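Local coordinates for putative LacI-family transcriptional regulator (Bacteroides fragilis, PDB 3GBV), which probably acts as a DNA-binding regulator of transcription whose two-lobed periplasmic-binding-protein-like domain would sense a small effector molecule, at residues Gly94-Tyr99 and Asp267-Arg272; Ile262-Asp267 and Lys273-Thr278. All coordinates share one frame; numbering follows the deposited sequence.

Contact 1. Residues Gly94-Tyr99 and Asp267-Arg272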
loop_
_atom_site.group_PDB
_atom_site.type_symbol
_atom_site.label_atom_id
_atom_site.label_comp_id
_atom_site.label_asym_id
_atom_site.label_seq_id
_atom_site.Cartn_x
_atom_site.Cartn_y
_atom_site.Cartn_z
ATOM N N GLY A 94 -32.531 -18.350 -5.278
ATOM C CA GLY A 94 -31.356 -18.796 -6.005
ATOM C C GLY A 94 -30.576 -17.634 -6.600
ATOM O O GLY A 94 -29.890 -17.795 -7.614
ATOM N N ILE A 95 -30.680 -16.463 -5.978
ATOM C CA ILE A 95 -29.964 -15.281 -6.456
ATOM C C ILE A 95 -28.672 -15.121 -5.659
ATOM O O ILE A 95 -28.695 -14.749 -4.484
ATOM C CB ILE A 95 -30.826 -13.999 -6.300
ATOM C CG1 ILE A 95 -32.137 -14.157 -7.077
ATOM C CG2 ILE A 95 -30.071 -12.792 -6.815
ATOM C CD1 ILE A 95 -33.106 -13.010 -6.912
ATOM N N PRO A 96 -27.525 -15.412 -6.286
ATOM C CA PRO A 96 -26.235 -15.289 -5.602
ATOM C C PRO A 96 -25.952 -13.856 -5.164
ATOM O O PRO A 96 -26.261 -12.903 -5.886
ATOM C CB PRO A 96 -25.244 -15.760 -6.658
ATOM C CG PRO A 96 -25.891 -15.276 -7.935
ATOM C CD PRO A 96 -27.331 -15.689 -7.721
ATOM N N TYR A 97 -25.362 -13.705 -3.983
ATOM C CA TYR A 97 -25.031 -12.382 -3.488
ATOM C C TYR A 97 -23.629 -12.286 -2.899
ATOM O O TYR A 97 -23.085 -13.254 -2.354
ATOM C CB TYR A 97 -26.074 -11.916 -2.470
ATOM C CG TYR A 97 -26.169 -12.739 -1.210
ATOM C CD1 TYR A 97 -25.400 -12.424 -0.091
ATOM C CD2 TYR A 97 -27.095 -13.780 -1.101
ATOM C CE1 TYR A 97 -25.560 -13.115 1.105
ATOM C CE2 TYR A 97 -27.260 -14.481 0.095
ATOM C CZ TYR A 97 -26.496 -14.139 1.191
ATOM O OH TYR A 97 -26.689 -14.799 2.383
ATOM N N ILE A 98 -23.055 -11.096 -3.027
ATOM C CA ILE A 98 -21.713 -10.823 -2.551
ATOM C C ILE A 98 -21.686 -9.766 -1.449
ATOM O O ILE A 98 -22.330 -8.721 -1.561
ATOM C CB ILE A 98 -20.820 -10.328 -3.716
ATOM C CG1 ILE A 98 -20.661 -11.443 -4.753
ATOM C CG2 ILE A 98 -19.467 -9.855 -3.182
ATOM C CD1 ILE A 98 -19.929 -11.016 -5.987
ATOM N N TYR A 99 -20.946 -10.047 -0.382
ATOM C CA TYR A 99 -20.808 -9.081 0.693
ATOM C C TYR A 99 -19.536 -8.277 0.476
ATOM O O TYR A 99 -18.512 -8.800 0.031
ATOM C CB TYR A 99 -20.695 -9.748 2.071
ATOM C CG TYR A 99 -21.975 -10.322 2.649
ATOM C CD1 TYR A 99 -23.212 -9.692 2.450
ATOM C CD2 TYR A 99 -21.937 -11.467 3.442
ATOM C CE1 TYR A 99 -24.377 -10.200 3.031
ATOM C CE2 TYR A 99 -23.094 -11.978 4.028
ATOM C CZ TYR A 99 -24.308 -11.345 3.820
ATOM O OH TYR A 99 -25.448 -11.865 4.394
ATOM N N ASP A 267 -18.027 -13.757 -13.895
ATOM C CA ASP A 267 -17.476 -15.070 -14.170
ATOM C C ASP A 267 -18.173 -16.223 -13.460
ATOM O O ASP A 267 -17.921 -17.383 -13.771
ATOM C CB ASP A 267 -15.956 -15.088 -13.933
ATOM C CG ASP A 267 -15.562 -14.474 -12.627
ATOM O OD1 ASP A 267 -14.350 -14.204 -12.449
ATOM O OD2 ASP A 267 -16.457 -14.267 -11.781
ATOM N N HIS A 268 -19.066 -15.915 -12.527
ATOM C CA HIS A 268 -19.800 -16.970 -11.845
ATOM C C HIS A 268 -21.070 -17.279 -12.621
ATOM O O HIS A 268 -21.388 -18.438 -12.882
ATOM C CB HIS A 268 -20.181 -16.553 -10.427
ATOM C CG HIS A 268 -21.099 -17.520 -9.745
ATOM N ND1 HIS A 268 -20.729 -18.813 -9.446
ATOM C CD2 HIS A 268 -22.375 -17.385 -9.312
ATOM C CE1 HIS A 268 -21.736 -19.434 -8.856
ATOM N NE2 HIS A 268 -22.746 -18.589 -8.764
ATOM N N LEU A 269 -21.792 -16.226 -12.986
ATOM C CA LEU A 269 -23.046 -16.351 -13.718
ATOM C C LEU A 269 -22.834 -16.502 -15.217
ATOM O O LEU A 269 -23.462 -17.343 -15.852
ATOM C CB LEU A 269 -23.929 -15.128 -13.444
ATOM C CG LEU A 269 -24.373 -14.946 -11.985
ATOM C CD1 LEU A 269 -24.866 -13.519 -11.751
ATOM C CD2 LEU A 269 -25.456 -15.959 -11.653
ATOM N N ILE A 270 -21.937 -15.693 -15.772
ATOM C CA ILE A 270 -21.657 -15.721 -17.204
ATOM C C ILE A 270 -20.597 -16.745 -17.611
ATOM O O ILE A 270 -20.862 -17.621 -18.428
ATOM C CB ILE A 270 -21.213 -14.326 -17.712
ATOM C CG1 ILE A 270 -22.226 -13.262 -17.270
ATOM C CG2 ILE A 270 -21.101 -14.339 -19.235
ATOM C CD1 ILE A 270 -21.862 -11.840 -17.679
ATOM N N PHE A 271 -19.402 -16.639 -17.042
ATOM C CA PHE A 271 -18.312 -17.555 -17.372
ATOM C C PHE A 271 -18.376 -18.899 -16.654
ATOM O O PHE A 271 -17.486 -19.731 -16.823
ATOM C CB PHE A 271 -16.966 -16.897 -17.070
ATOM C CG PHE A 271 -16.616 -15.778 -18.003
ATOM C CD1 PHE A 271 -15.579 -15.924 -18.918
ATOM C CD2 PHE A 271 -17.330 -14.584 -17.983
ATOM C CE1 PHE A 271 -15.258 -14.896 -19.804
ATOM C CE2 PHE A 271 -17.017 -13.553 -18.866
ATOM C CZ PHE A 271 -15.977 -13.713 -19.776
ATOM N N ARG A 272 -19.418 -19.106 -15.854
ATOM C CA ARG A 272 -19.576 -20.356 -15.114
ATOM C C ARG A 272 -18.247 -20.767 -14.466
ATOM O O ARG A 272 -17.868 -21.935 -14.496
ATOM C CB ARG A 272 -20.061 -21.472 -16.053
ATOM C CG ARG A 272 -21.428 -21.240 -16.704
ATOM C CD ARG A 272 -22.541 -21.183 -15.667
ATOM N NE ARG A 272 -23.884 -21.079 -16.243
ATOM C CZ ARG A 272 -24.503 -22.053 -16.904
ATOM N NH1 ARG A 272 -23.909 -23.221 -17.094
ATOM N NH2 ARG A 272 -25.736 -21.873 -17.350
#
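The imidazole of His-268 meets CB of Pro-96 obliquely, with His-268 CD2 4.2 Å from that carbon. Two other flat groups stand on the strand itself and turn from the helix. The Tyr-97 ring has Ile-95 O and Tyr-99 CE2 at its edge, in its plane, while Tyr-97 CD1 lies 3.9 Å above one face of the Tyr-99 ring, displaced toward the rim. Both phenol oxygens are hydrogen-bonded to Ala-107 O.

Beside the imidazole, the second touch is aliphatic: Pro-96 CG rests 3.8 Å from Leu-269 CD2. Leu-269 places CG anti to its carbonyl carbon (chi1 -63°), and from there the CD2 branch reaches the pyrrolidine ring at a slant. His-268 and Leu-269, neighbours on the last turn of helix 254-270, thus engage CB and CG of a single proline.

The fold explains the meeting. Gly-94 ends helix 84-93 in a Schellman motif, and Pro-96 leads into strand 97-100 of the parallel sheet in one lobe of the periplasmic-binding-protein fold. Helix 254-270 joins that lobe from the far end of the sequence, after the chain has built the second lobe; Ile-98 packs on it through Ser-261, Thr-264 and Leu-265, whereas Tyr-97 and Tyr-99 lie against helix 84-93.

Only 98 Å² is buried, and both touches are van der Waals in kind. The chemistry therefore implies fit of shape without directional bonding, extending the helix-to-sheet packing around Ile-98 to the surface.

Contact 2. Residues Ile262-Asp267 and Lys273-Thr278; sequences IKTLCD and KEVACT
Asp-267 lies across the aliphatic chain of Lys-273 at about a right angle, and its atoms meet different partners in turn. CB touches Lys-273 CD at 3.4 Å, a close approach, and CG lies 4.2 Å from that same Lys-273 CD. With CG held between the backbone N and the carbonyl carbon (chi1 48°), the carboxylate folds back along its own helix. Its OD1 still grazes Lys-273 CD, 4.1 Å away, but its ionic partner is Lys-263, whose NZ forms a weak, long salt bridge at 3.3 Å. OD2 has CG1 of Val-275 3.8 Å away. Lys-273 NZ bends away from the carboxylate, 6.2 Å from Asp-267 OD1, so any attraction there is probably modest.

This is the exit of helix 254-270. Arg-272, with positive phi, turns the chain back so that 273-278 runs beside the helix toward strand 278-280, the outermost strand of the parallel sheet within this chain, before the chain returns to the other lobe, as in type I periplasmic binding proteins. Lys-273 N donates to Asp-267 O across the turn, though the modelled length is doubtfully short. One helical turn earlier, Thr-264 sends CG2 anti to its backbone N and onto Val-275 CB, 3.8 Å away, while its OG1 bonds to Asn-260 O.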
loop_
_atom_site.group_PDB
_atom_site.type_symbol
_atom_site.label_atom_id
_atom_site.label_comp_id
_atom_site.label_asym_id
_atom_site.label_seq_id
_atom_site.Cartn_x
_atom_site.Cartn_y
_atom_site.Cartn_z
ATOM N N ILE A 262 -18.367 -7.127 -9.064
ATOM C CA ILE A 262 -19.009 -7.307 -10.364
ATOM C C ILE A 262 -18.294 -8.373 -11.182
ATOM O O ILE A 262 -18.930 -9.205 -11.836
ATOM C CB ILE A 262 -19.005 -5.997 -11.171
ATOM C CG1 ILE A 262 -19.646 -4.872 -10.356
ATOM C CG2 ILE A 262 -19.763 -6.202 -12.478
ATOM C CD1 ILE A 262 -21.113 -5.090 -10.045
ATOM N N LYS A 263 -16.967 -8.339 -11.154
ATOM C CA LYS A 263 -16.170 -9.320 -11.883
ATOM C C LYS A 263 -16.542 -10.731 -11.413
ATOM O O LYS A 263 -16.780 -11.625 -12.230
ATOM C CB LYS A 263 -14.679 -9.074 -11.642
ATOM C CG LYS A 263 -13.765 -10.050 -12.376
ATOM C CD LYS A 263 -12.308 -9.811 -12.020
ATOM C CE LYS A 263 -11.389 -10.778 -12.750
ATOM N NZ LYS A 263 -11.732 -12.196 -12.449
ATOM N N THR A 264 -16.593 -10.912 -10.094
ATOM C CA THR A 264 -16.936 -12.202 -9.499
ATOM C C THR A 264 -18.322 -12.673 -9.942
ATOM O O THR A 264 -18.527 -13.852 -10.203
ATOM C CB THR A 264 -16.921 -12.131 -7.962
ATOM O OG1 THR A 264 -15.636 -11.673 -7.503
ATOM C CG2 THR A 264 -17.208 -13.509 -7.377
ATOM N N LEU A 265 -19.271 -11.751 -10.020
ATOM C CA LEU A 265 -20.618 -12.098 -10.446
ATOM C C LEU A 265 -20.622 -12.502 -11.919
ATOM O O LEU A 265 -21.312 -13.444 -12.310
ATOM C CB LEU A 265 -21.566 -10.915 -10.226
ATOM C CG LEU A 265 -21.900 -10.634 -8.763
ATOM C CD1 LEU A 265 -22.794 -9.395 -8.640
ATOM C CD2 LEU A 265 -22.600 -11.850 -8.179
ATOM N N CYS A 266 -19.847 -11.786 -12.726
ATOM C CA CYS A 266 -19.763 -12.072 -14.151
ATOM C C CYS A 266 -19.213 -13.463 -14.406
ATOM O O CYS A 266 -19.864 -14.280 -15.048
ATOM C CB CYS A 266 -18.881 -11.045 -14.869
ATOM S SG CYS A 266 -19.652 -9.429 -15.101
ATOM N N ASP A 267 -18.027 -13.757 -13.895
ATOM C CA ASP A 267 -17.476 -15.070 -14.170
ATOM C C ASP A 267 -18.173 -16.223 -13.460
ATOM O O ASP A 267 -17.921 -17.383 -13.771
ATOM C CB ASP A 267 -15.956 -15.088 -13.933
ATOM C CG ASP A 267 -15.562 -14.474 -12.627
ATOM O OD1 ASP A 267 -14.350 -14.204 -12.449
ATOM O OD2 ASP A 267 -16.457 -14.267 -11.781
ATOM N N LYS A 273 -17.540 -19.801 -13.888
ATOM C CA LYS A 273 -16.257 -20.067 -13.238
ATOM C C LYS A 273 -16.385 -20.310 -11.741
ATOM O O LYS A 273 -17.423 -20.047 -11.133
ATOM C CB LYS A 273 -15.295 -18.893 -13.439
ATOM C CG LYS A 273 -14.658 -18.769 -14.804
ATOM C CD LYS A 273 -13.781 -17.524 -14.836
ATOM C CE LYS A 273 -13.044 -17.364 -16.157
ATOM N NZ LYS A 273 -12.038 -18.448 -16.372
ATOM N N GLU A 274 -15.303 -20.808 -11.154
ATOM C CA GLU A 274 -15.234 -21.077 -9.723
ATOM C C GLU A 274 -14.739 -19.767 -9.110
ATOM O O GLU A 274 -13.957 -19.052 -9.741
ATOM C CB GLU A 274 -14.217 -22.192 -9.460
ATOM C CG GLU A 274 -14.477 -23.022 -8.218
ATOM C CD GLU A 274 -15.722 -23.880 -8.351
ATOM O OE1 GLU A 274 -15.835 -24.616 -9.353
ATOM O OE2 GLU A 274 -16.586 -23.828 -7.451
ATOM N N VAL A 275 -15.194 -19.437 -7.903
ATOM C CA VAL A 275 -14.758 -18.200 -7.248
ATOM C C VAL A 275 -14.541 -18.376 -5.740
ATOM O O VAL A 275 -15.302 -19.076 -5.069
ATOM C CB VAL A 275 -15.775 -17.046 -7.476
ATOM C CG1 VAL A 275 -15.898 -16.742 -8.958
ATOM C CG2 VAL A 275 -17.126 -17.413 -6.894
ATOM N N ALA A 276 -13.498 -17.739 -5.214
ATOM C CA ALA A 276 -13.180 -17.826 -3.788
ATOM C C ALA A 276 -14.197 -17.034 -2.976
ATOM O O ALA A 276 -14.621 -15.956 -3.384
ATOM C CB ALA A 276 -11.779 -17.289 -3.531
ATOM N N CYS A 277 -14.589 -17.566 -1.827
ATOM C CA CYS A 277 -15.558 -16.879 -0.994
ATOM C C CYS A 277 -14.939 -15.699 -0.248
ATOM O O CYS A 277 -15.494 -14.607 -0.254
ATOM C CB CYS A 277 -16.188 -17.843 0.011
ATOM S SG CYS A 277 -17.557 -17.092 0.928
ATOM N N THR A 278 -13.792 -15.914 0.390
ATOM C CA THR A 278 -13.149 -14.840 1.136
ATOM C C THR A 278 -12.019 -14.162 0.372
ATOM O O THR A 278 -11.054 -14.803 -0.048
ATOM C CB THR A 278 -12.589 -15.345 2.477
ATOM O OG1 THR A 278 -11.567 -16.320 2.230
ATOM C CG2 THR A 278 -13.700 -15.969 3.311
#

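Contacts 1 and 2 illustrate how one helix end can serve two neighbours: their centres are 6 Å apart, both use helix 254-270, and their segments share Asp-267, which does its touching in contact 2. Contact 1 brings the lead-in to strand 97-100, at Pro-96, to the helix; contact 2 brings the segment that leaves it. Between them, Ile-98 CD1 packs 3.4 Å from Leu-265 CG, and Phe-271 N probably bonds to Cys-266 O at 3.1 Å in the wide final turn. Both centres lie on the same side of the chain's centre, about 23 and 21 Å from it. In relatives, effectors bind between the two lobes; these contacts instead join parts of one lobe.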